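Local coordinates for Non-structural protein 3 (Porcine deltacoronavirus, PDB 6LN0) that probably binds ADP-ribose through its macro domain and carries a papain-like protease domain expected to cleave the viral polyprotein, at residues Q105-I110 with L135-K140; V32-A37 with P120-G125. All blocks are in the same frame, centred on the assembly; numbering follows the deposited sequence.

Contact 1 of 2, residues Q105-I110 with L135-K140; sequences QAYKSI and LDAFRK
Tyr-107 lays one face of its ring against CB of Phe-138, which sits 3.8 Å from the ring centroid and 18° off the ring normal, a CH-pi contact. The pair joins helix 99-110 to helix 131-141, two neighbouring helices packed beside the sheet of the alpha/beta macro domain; the backbones come nearest at the same two residues, with CA of Tyr-107 5.8 Å from CA of Phe-138. CB of Phe-138 lies toward the rim of the tyrosine ring on the CD2-CE2 side. Beyond it the phenylalanine turns away: CG is anti to the backbone N (chi1 160°), which carries the ring on toward Val-149 and Leu-151 of strand 146-152. As it leaves, its edge still touches tyrosine, CD1 of Phe-138 lying 3.7 Å from CD2 of Tyr-107. The ring planes meet at 60°, an oblique pairing that is neither a stack nor edge-to-face. On the other flank of the tyrosine, CD1 of Tyr-107 is 4.0 Å from CB of Ala-137, a small side chain that lets the ring lie close to the helix backbone. Tyrosine and phenylalanine are buried, and the polar end of the tyrosine is satisfied: its OH is hydrogen-bonded to the backbone N of Leu-122 in the loop after strand 117-120, which should restrain the reach and tilt of the ring. No hydrogen bond or salt bridge links the two segments; the charges of helix 131-141 are paired along the helix instead. There Asp-136 has a long salt bridge to Arg-139, and NZ of Lys-140, four residues on from Asp-136, meets OD2 of Asp-136 at 3.0 Å from the syn side, tilted out of the carboxylate plane.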
ATOM      1  N   GLN A 105      -3.196 -35.462  -6.852  1.00 68.59           N
ATOM      2  CA  GLN A 105      -2.654 -36.653  -6.223  1.00 70.92           C
ATOM      3  C   GLN A 105      -1.660 -37.385  -7.124  1.00 72.84           C
ATOM      4  O   GLN A 105      -1.022 -38.339  -6.664  1.00 71.02           O
ATOM      5  CB  GLN A 105      -3.788 -37.584  -5.781  1.00 72.68           C
ATOM      6  CG  GLN A 105      -4.637 -37.030  -4.618  1.00 76.37           C
ATOM      7  CD  GLN A 105      -3.991 -37.224  -3.246  1.00 81.27           C
ATOM      8  OE1 GLN A 105      -3.150 -38.110  -3.062  1.00 85.96           O
ATOM      9  NE2 GLN A 105      -4.380 -36.388  -2.278  1.00 78.77           N
ATOM     10  N   ALA A 106      -1.495 -36.956  -8.381  1.00 68.68           N
ATOM     11  CA  ALA A 106      -0.420 -37.507  -9.196  1.00 67.14           C
ATOM     12  C   ALA A 106       0.907 -36.841  -8.869  1.00 64.08           C
ATOM     13  O   ALA A 106       1.929 -37.520  -8.737  1.00 61.70           O
ATOM     14  CB  ALA A 106      -0.739 -37.358 -10.682  1.00 69.72           C
ATOM     15  N   TYR A 107       0.914 -35.519  -8.712  1.00 65.76           N
ATOM     16  CA  TYR A 107       2.156 -34.841  -8.352  1.00 63.58           C
ATOM     17  C   TYR A 107       2.541 -35.114  -6.904  1.00 64.40           C
ATOM     18  O   TYR A 107       3.735 -35.170  -6.577  1.00 59.24           O
ATOM     19  CB  TYR A 107       2.024 -33.344  -8.582  1.00 62.10           C
ATOM     20  CG  TYR A 107       1.922 -32.950 -10.027  1.00 62.13           C
ATOM     21  CD1 TYR A 107       0.691 -32.858 -10.651  1.00 64.78           C
ATOM     22  CD2 TYR A 107       3.059 -32.649 -10.764  1.00 62.31           C
ATOM     23  CE1 TYR A 107       0.591 -32.488 -11.968  1.00 64.14           C
ATOM     24  CE2 TYR A 107       2.973 -32.278 -12.084  1.00 61.12           C
ATOM     25  CZ  TYR A 107       1.733 -32.193 -12.680  1.00 61.59           C
ATOM     26  OH  TYR A 107       1.632 -31.818 -14.001  1.00 64.23           O
ATOM     27  N   LYS A 108       1.540 -35.235  -6.018  1.00 67.57           N
ATOM     28  CA  LYS A 108       1.791 -35.705  -4.658  1.00 66.16           C
ATOM     29  C   LYS A 108       2.467 -37.059  -4.699  1.00 65.55           C
ATOM     30  O   LYS A 108       3.414 -37.328  -3.951  1.00 66.40           O
ATOM     31  CB  LYS A 108       0.476 -35.800  -3.875  1.00 67.62           C
ATOM     32  CG  LYS A 108       0.639 -35.766  -2.350  1.00 76.28           C
ATOM     33  CD  LYS A 108      -0.472 -36.542  -1.614  1.00 77.92           C
ATOM     34  CE  LYS A 108      -0.250 -36.547  -0.097  1.00 72.26           C
ATOM     35  NZ  LYS A 108       0.353 -37.820   0.400  1.00 76.68           N
ATOM     36  N   SER A 109       1.994 -37.914  -5.596  1.00 66.09           N
ATOM     37  CA  SER A 109       2.550 -39.238  -5.775  1.00 62.52           C
ATOM     38  C   SER A 109       4.010 -39.204  -6.212  1.00 59.23           C
ATOM     39  O   SER A 109       4.739 -40.168  -5.963  1.00 57.89           O
ATOM     40  CB  SER A 109       1.677 -39.978  -6.785  1.00 60.29           C
ATOM     41  OG  SER A 109       2.339 -41.095  -7.315  1.00 71.55           O
ATOM     42  N   ILE A 110       4.453 -38.108  -6.816  1.00 56.80           N
ATOM     43  CA  ILE A 110       5.791 -38.017  -7.385  1.00 54.90           C
ATOM     44  C   ILE A 110       6.779 -37.423  -6.395  1.00 59.79           C
ATOM     45  O   ILE A 110       7.888 -37.936  -6.216  1.00 56.60           O
ATOM     46  CB  ILE A 110       5.735 -37.177  -8.682  1.00 53.70           C
ATOM     47  CG1 ILE A 110       5.081 -37.960  -9.816  1.00 54.66           C
ATOM     48  CG2 ILE A 110       7.126 -36.636  -9.064  1.00 53.15           C
ATOM     49  CD1 ILE A 110       4.736 -37.103 -11.003  1.00 54.70           C
ATOM     50  N   LEU A 135      -0.188 -27.373 -14.238  1.00 68.84           N
ATOM     51  CA  LEU A 135       0.781 -26.504 -13.587  1.00 70.54           C
ATOM     52  C   LEU A 135       0.277 -26.041 -12.226  1.00 73.21           C
ATOM     53  O   LEU A 135       1.079 -25.795 -11.315  1.00 73.43           O
ATOM     54  CB  LEU A 135       1.110 -25.316 -14.482  1.00 68.96           C
ATOM     55  CG  LEU A 135       2.170 -25.612 -15.548  1.00 68.28           C
ATOM     56  CD1 LEU A 135       2.759 -24.337 -16.070  1.00 66.74           C
ATOM     57  CD2 LEU A 135       3.288 -26.505 -15.030  1.00 66.16           C
ATOM     58  N   ASP A 136      -1.047 -25.955 -12.058  1.00 73.75           N
ATOM     59  CA  ASP A 136      -1.617 -25.527 -10.786  1.00 77.35           C
ATOM     60  C   ASP A 136      -1.636 -26.670  -9.777  1.00 75.63           C
ATOM     61  O   ASP A 136      -1.290 -26.477  -8.601  1.00 71.95           O
ATOM     62  CB  ASP A 136      -3.029 -24.962 -10.996  1.00 79.79           C
ATOM     63  CG  ASP A 136      -3.656 -24.435  -9.705  1.00 83.56           C
ATOM     64  OD1 ASP A 136      -3.025 -23.576  -9.027  1.00 72.34           O
ATOM     65  OD2 ASP A 136      -4.780 -24.897  -9.375  1.00 88.39           O
ATOM     66  N   ALA A 137      -2.055 -27.866 -10.218  1.00 74.56           N
ATOM     67  CA  ALA A 137      -1.949 -29.042  -9.359  1.00 70.78           C
ATOM     68  C   ALA A 137      -0.533 -29.187  -8.826  1.00 66.61           C
ATOM     69  O   ALA A 137      -0.330 -29.532  -7.658  1.00 67.29           O
ATOM     70  CB  ALA A 137      -2.367 -30.299 -10.119  1.00 71.15           C
ATOM     71  N   PHE A 138       0.458 -28.871  -9.658  1.00 64.56           N
ATOM     72  CA  PHE A 138       1.843 -29.102  -9.274  1.00 67.66           C
ATOM     73  C   PHE A 138       2.281 -28.150  -8.169  1.00 69.71           C
ATOM     74  O   PHE A 138       2.938 -28.575  -7.207  1.00 67.77           O
ATOM     75  CB  PHE A 138       2.754 -28.970 -10.491  1.00 60.18           C
ATOM     76  CG  PHE A 138       4.186 -28.713 -10.149  1.00 58.59           C
ATOM     77  CD1 PHE A 138       4.992 -29.737  -9.680  1.00 61.87           C
ATOM     78  CD2 PHE A 138       4.734 -27.456 -10.314  1.00 58.54           C
ATOM     79  CE1 PHE A 138       6.324 -29.508  -9.371  1.00 60.40           C
ATOM     80  CE2 PHE A 138       6.056 -27.209 -10.011  1.00 62.97           C
ATOM     81  CZ  PHE A 138       6.859 -28.239  -9.534  1.00 64.36           C
ATOM     82  N   ARG A 139       1.938 -26.857  -8.284  1.00 69.05           N
ATOM     83  CA  ARG A 139       2.313 -25.938  -7.212  1.00 67.92           C
ATOM     84  C   ARG A 139       1.553 -26.255  -5.927  1.00 66.83           C
ATOM     85  O   ARG A 139       2.110 -26.119  -4.834  1.00 67.36           O
ATOM     86  CB  ARG A 139       2.108 -24.485  -7.644  1.00 68.82           C
ATOM     87  CG  ARG A 139       0.899 -24.246  -8.535  1.00 75.83           C
ATOM     88  CD  ARG A 139       0.898 -22.826  -9.129  1.00 75.35           C
ATOM     89  NE  ARG A 139       1.430 -21.844  -8.185  1.00 76.20           N
ATOM     90  CZ  ARG A 139       0.695 -21.178  -7.301  1.00 74.72           C
ATOM     91  NH1 ARG A 139      -0.622 -21.376  -7.234  1.00 70.73           N
ATOM     92  NH2 ARG A 139       1.289 -20.315  -6.484  1.00 69.50           N
ATOM     93  N   LYS A 140       0.314 -26.737  -6.033  1.00 64.98           N
ATOM     94  CA  LYS A 140      -0.400 -27.187  -4.838  1.00 68.65           C
ATOM     95  C   LYS A 140       0.289 -28.382  -4.171  1.00 70.84           C
ATOM     96  O   LYS A 140       0.170 -28.565  -2.953  1.00 73.47           O
ATOM     97  CB  LYS A 140      -1.848 -27.546  -5.194  1.00 68.31           C
ATOM     98  CG  LYS A 140      -2.813 -26.356  -5.261  1.00 73.04           C
ATOM     99  CD  LYS A 140      -4.204 -26.812  -5.696  1.00 76.92           C
ATOM    100  CE  LYS A 140      -5.144 -25.635  -5.912  1.00 84.46           C
ATOM    101  NZ  LYS A 140      -6.182 -25.962  -6.943  1.00 75.89           N
TER

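Contact 2 of 2, residues V32-A37 with P120-G125; sequences VNPANA and PILGAG
Pro-34 and Pro-120 meet through their rings, CG of Pro-34 lying 3.5 Å from CG of Pro-120, where strands 29-34 and 117-120, parallel neighbours in the macro-domain sheet, run out into loops. CD of Pro-34 adds to this apolar contact at 3.6 Å from CG of Pro-120, so the CG-CD side of Pro-34 lies against CG of Pro-120, the two rings crossing obliquely. Leu-122 extends the apolar contact: its CG is anti to the carbonyl carbon (chi1 -50°), and the branch ending in CD2 comes within 4.1 Å of CG of Pro-34. The Leu-122 side chain also touches Leu-103 and Ala-106 of helix 99-110, while Ala-45 of helix 44-53 packs against both prolines. Polar atoms contribute differently. The carbonyl O of Val-32 lies 3.4 Å from CD of Pro-120, a carbon-oxygen approach rather than a hydrogen bond, because the proline nitrogen carries no hydrogen. Val-32 still pairs by backbone hydrogen bond with Val-118, two residues before Pro-120, and no hydrogen bond joins the two segments themselves. The loop is tied elsewhere, with O of Leu-122 hydrogen-bonded to OG of Ser-134. In related macro domains the loops after these two strands border the ADP-ribose site, and the glycine-rich run from Gly-123 onward probably corresponds to a phosphate-binding loop. Neither proline nitrogen has a hydrogen to give, so across these two segments the strand ends are held by van der Waals contact alone.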
ATOM      1  N   VAL A  32      10.661 -38.474 -14.330  1.00 44.60           N
ATOM      2  CA  VAL A  32       9.284 -38.951 -14.266  1.00 48.52           C
ATOM      3  C   VAL A  32       8.803 -39.331 -15.661  1.00 47.74           C
ATOM      4  O   VAL A  32       9.008 -38.596 -16.632  1.00 45.26           O
ATOM      5  CB  VAL A  32       8.342 -37.902 -13.640  1.00 48.12           C
ATOM      6  CG1 VAL A  32       6.965 -38.495 -13.530  1.00 48.07           C
ATOM      7  CG2 VAL A  32       8.819 -37.467 -12.261  1.00 50.25           C
ATOM      8  N   ASN A  33       8.124 -40.467 -15.746  1.00 49.17           N
ATOM      9  CA  ASN A  33       7.613 -41.011 -17.005  1.00 53.76           C
ATOM     10  C   ASN A  33       6.096 -41.075 -16.936  1.00 50.31           C
ATOM     11  O   ASN A  33       5.546 -41.910 -16.192  1.00 49.77           O
ATOM     12  CB  ASN A  33       8.197 -42.401 -17.272  1.00 51.47           C
ATOM     13  CG  ASN A  33       7.701 -43.024 -18.584  1.00 59.55           C
ATOM     14  OD1 ASN A  33       6.492 -43.203 -18.809  1.00 58.83           O
ATOM     15  ND2 ASN A  33       8.648 -43.384 -19.448  1.00 62.62           N
ATOM     16  N   PRO A  34       5.379 -40.250 -17.675  1.00 54.68           N
ATOM     17  CA  PRO A  34       3.912 -40.285 -17.632  1.00 53.97           C
ATOM     18  C   PRO A  34       3.393 -41.391 -18.541  1.00 59.45           C
ATOM     19  O   PRO A  34       3.470 -41.300 -19.770  1.00 59.43           O
ATOM     20  CB  PRO A  34       3.517 -38.884 -18.129  1.00 53.39           C
ATOM     21  CG  PRO A  34       4.798 -38.086 -18.171  1.00 52.04           C
ATOM     22  CD  PRO A  34       5.863 -39.111 -18.462  1.00 57.61           C
ATOM     23  N   ALA A  35       2.861 -42.445 -17.930  1.00 52.87           N
ATOM     24  CA  ALA A  35       2.757 -43.742 -18.557  1.00 56.74           C
ATOM     25  C   ALA A  35       1.327 -44.243 -18.475  1.00 64.58           C
ATOM     26  O   ALA A  35       0.475 -43.664 -17.793  1.00 63.66           O
ATOM     27  CB  ALA A  35       3.702 -44.752 -17.890  1.00 56.11           C
ATOM     28  N   ASN A  36       1.071 -45.339 -19.186  1.00 64.66           N
ATOM     29  CA  ASN A  36      -0.170 -46.079 -19.030  1.00 63.13           C
ATOM     30  C   ASN A  36       0.105 -47.309 -18.181  1.00 61.32           C
ATOM     31  O   ASN A  36       1.253 -47.688 -17.971  1.00 63.39           O
ATOM     32  CB  ASN A  36      -0.750 -46.474 -20.388  1.00 65.60           C
ATOM     33  CG  ASN A  36       0.179 -47.369 -21.178  1.00 70.09           C
ATOM     34  OD1 ASN A  36       0.335 -48.553 -20.863  1.00 69.89           O
ATOM     35  ND2 ASN A  36       0.811 -46.805 -22.211  1.00 71.02           N
ATOM     36  N   ALA A  37      -0.965 -47.923 -17.676  1.00 64.22           N
ATOM     37  CA  ALA A  37      -0.805 -49.066 -16.782  1.00 65.54           C
ATOM     38  C   ALA A  37      -0.015 -50.207 -17.415  1.00 74.00           C
ATOM     39  O   ALA A  37       0.568 -51.017 -16.679  1.00 72.66           O
ATOM     40  CB  ALA A  37      -2.169 -49.586 -16.325  1.00 62.24           C
ATOM     41  N   PRO A 120       8.034 -34.002 -17.216  1.00 61.16           N
ATOM     42  CA  PRO A 120       7.113 -33.589 -18.279  1.00 61.51           C
ATOM     43  C   PRO A 120       5.765 -33.234 -17.671  1.00 62.15           C
ATOM     44  O   PRO A 120       5.204 -34.002 -16.886  1.00 62.07           O
ATOM     45  CB  PRO A 120       7.017 -34.838 -19.169  1.00 60.80           C
ATOM     46  CG  PRO A 120       7.599 -35.978 -18.324  1.00 54.83           C
ATOM     47  CD  PRO A 120       8.637 -35.317 -17.486  1.00 55.42           C
ATOM     48  N   ILE A 121       5.246 -32.059 -18.038  1.00 62.94           N
ATOM     49  CA  ILE A 121       3.948 -31.642 -17.519  1.00 64.73           C
ATOM     50  C   ILE A 121       2.923 -32.716 -17.835  1.00 65.84           C
ATOM     51  O   ILE A 121       2.858 -33.222 -18.963  1.00 71.10           O
ATOM     52  CB  ILE A 121       3.550 -30.283 -18.107  1.00 66.02           C
ATOM     53  CG1 ILE A 121       4.546 -29.223 -17.660  1.00 63.53           C
ATOM     54  CG2 ILE A 121       2.142 -29.906 -17.686  1.00 66.19           C
ATOM     55  CD1 ILE A 121       4.572 -28.046 -18.561  1.00 70.06           C
ATOM     56  N   LEU A 122       2.158 -33.112 -16.820  1.00 63.20           N
ATOM     57  CA  LEU A 122       1.225 -34.217 -16.961  1.00 67.77           C
ATOM     58  C   LEU A 122       0.002 -33.769 -17.745  1.00 71.71           C
ATOM     59  O   LEU A 122      -0.384 -32.600 -17.716  1.00 70.51           O
ATOM     60  CB  LEU A 122       0.802 -34.755 -15.589  1.00 65.88           C
ATOM     61  CG  LEU A 122       1.868 -35.094 -14.537  1.00 67.58           C
ATOM     62  CD1 LEU A 122       1.232 -35.855 -13.375  1.00 66.14           C
ATOM     63  CD2 LEU A 122       3.047 -35.895 -15.132  1.00 65.51           C
ATOM     64  N   GLY A 123      -0.605 -34.710 -18.459  1.00 76.20           N
ATOM     65  CA  GLY A 123      -1.800 -34.394 -19.215  1.00 75.07           C
ATOM     66  C   GLY A 123      -1.557 -33.746 -20.558  1.00 77.41           C
ATOM     67  O   GLY A 123      -2.369 -32.922 -20.995  1.00 83.03           O
ATOM     68  N   ALA A 124      -0.458 -34.079 -21.225  1.00 79.18           N
ATOM     69  CA  ALA A 124      -0.311 -33.719 -22.625  1.00 81.42           C
ATOM     70  C   ALA A 124      -1.026 -34.751 -23.504  1.00 80.87           C
ATOM     71  O   ALA A 124      -1.452 -35.817 -23.047  1.00 75.13           O
ATOM     72  CB  ALA A 124       1.167 -33.597 -23.001  1.00 68.53           C
ATOM     73  N   GLY A 125      -1.171 -34.415 -24.781  1.00 82.79           N
ATOM     74  CA  GLY A 125      -1.923 -35.233 -25.707  1.00 83.78           C
ATOM     75  C   GLY A 125      -3.332 -34.703 -25.926  1.00 87.09           C
ATOM     76  O   GLY A 125      -3.852 -33.881 -25.165  1.00 89.56           O
TER

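Contacts 1 and 2 both belong to the macro domain, their centres about 12 Å apart. Their segments alternate along the chain: 32-37, 105-110, 120-125, then 135-140. Strand 117-120 lies in sequence between the two helices of contact 1, and its end and the loop after it supply one side of contact 2. The two contacts also touch, with CD1 of Ile-110 packed 3.6 Å from CG1 of Val-32 and CD2 of Leu-135 4.0 Å from CG1 of Ile-121. The helix pair of contact 1 and the strand ends of contact 2 are thus joined through direct side-chain contacts close to the loops that probably border the ligand pocket.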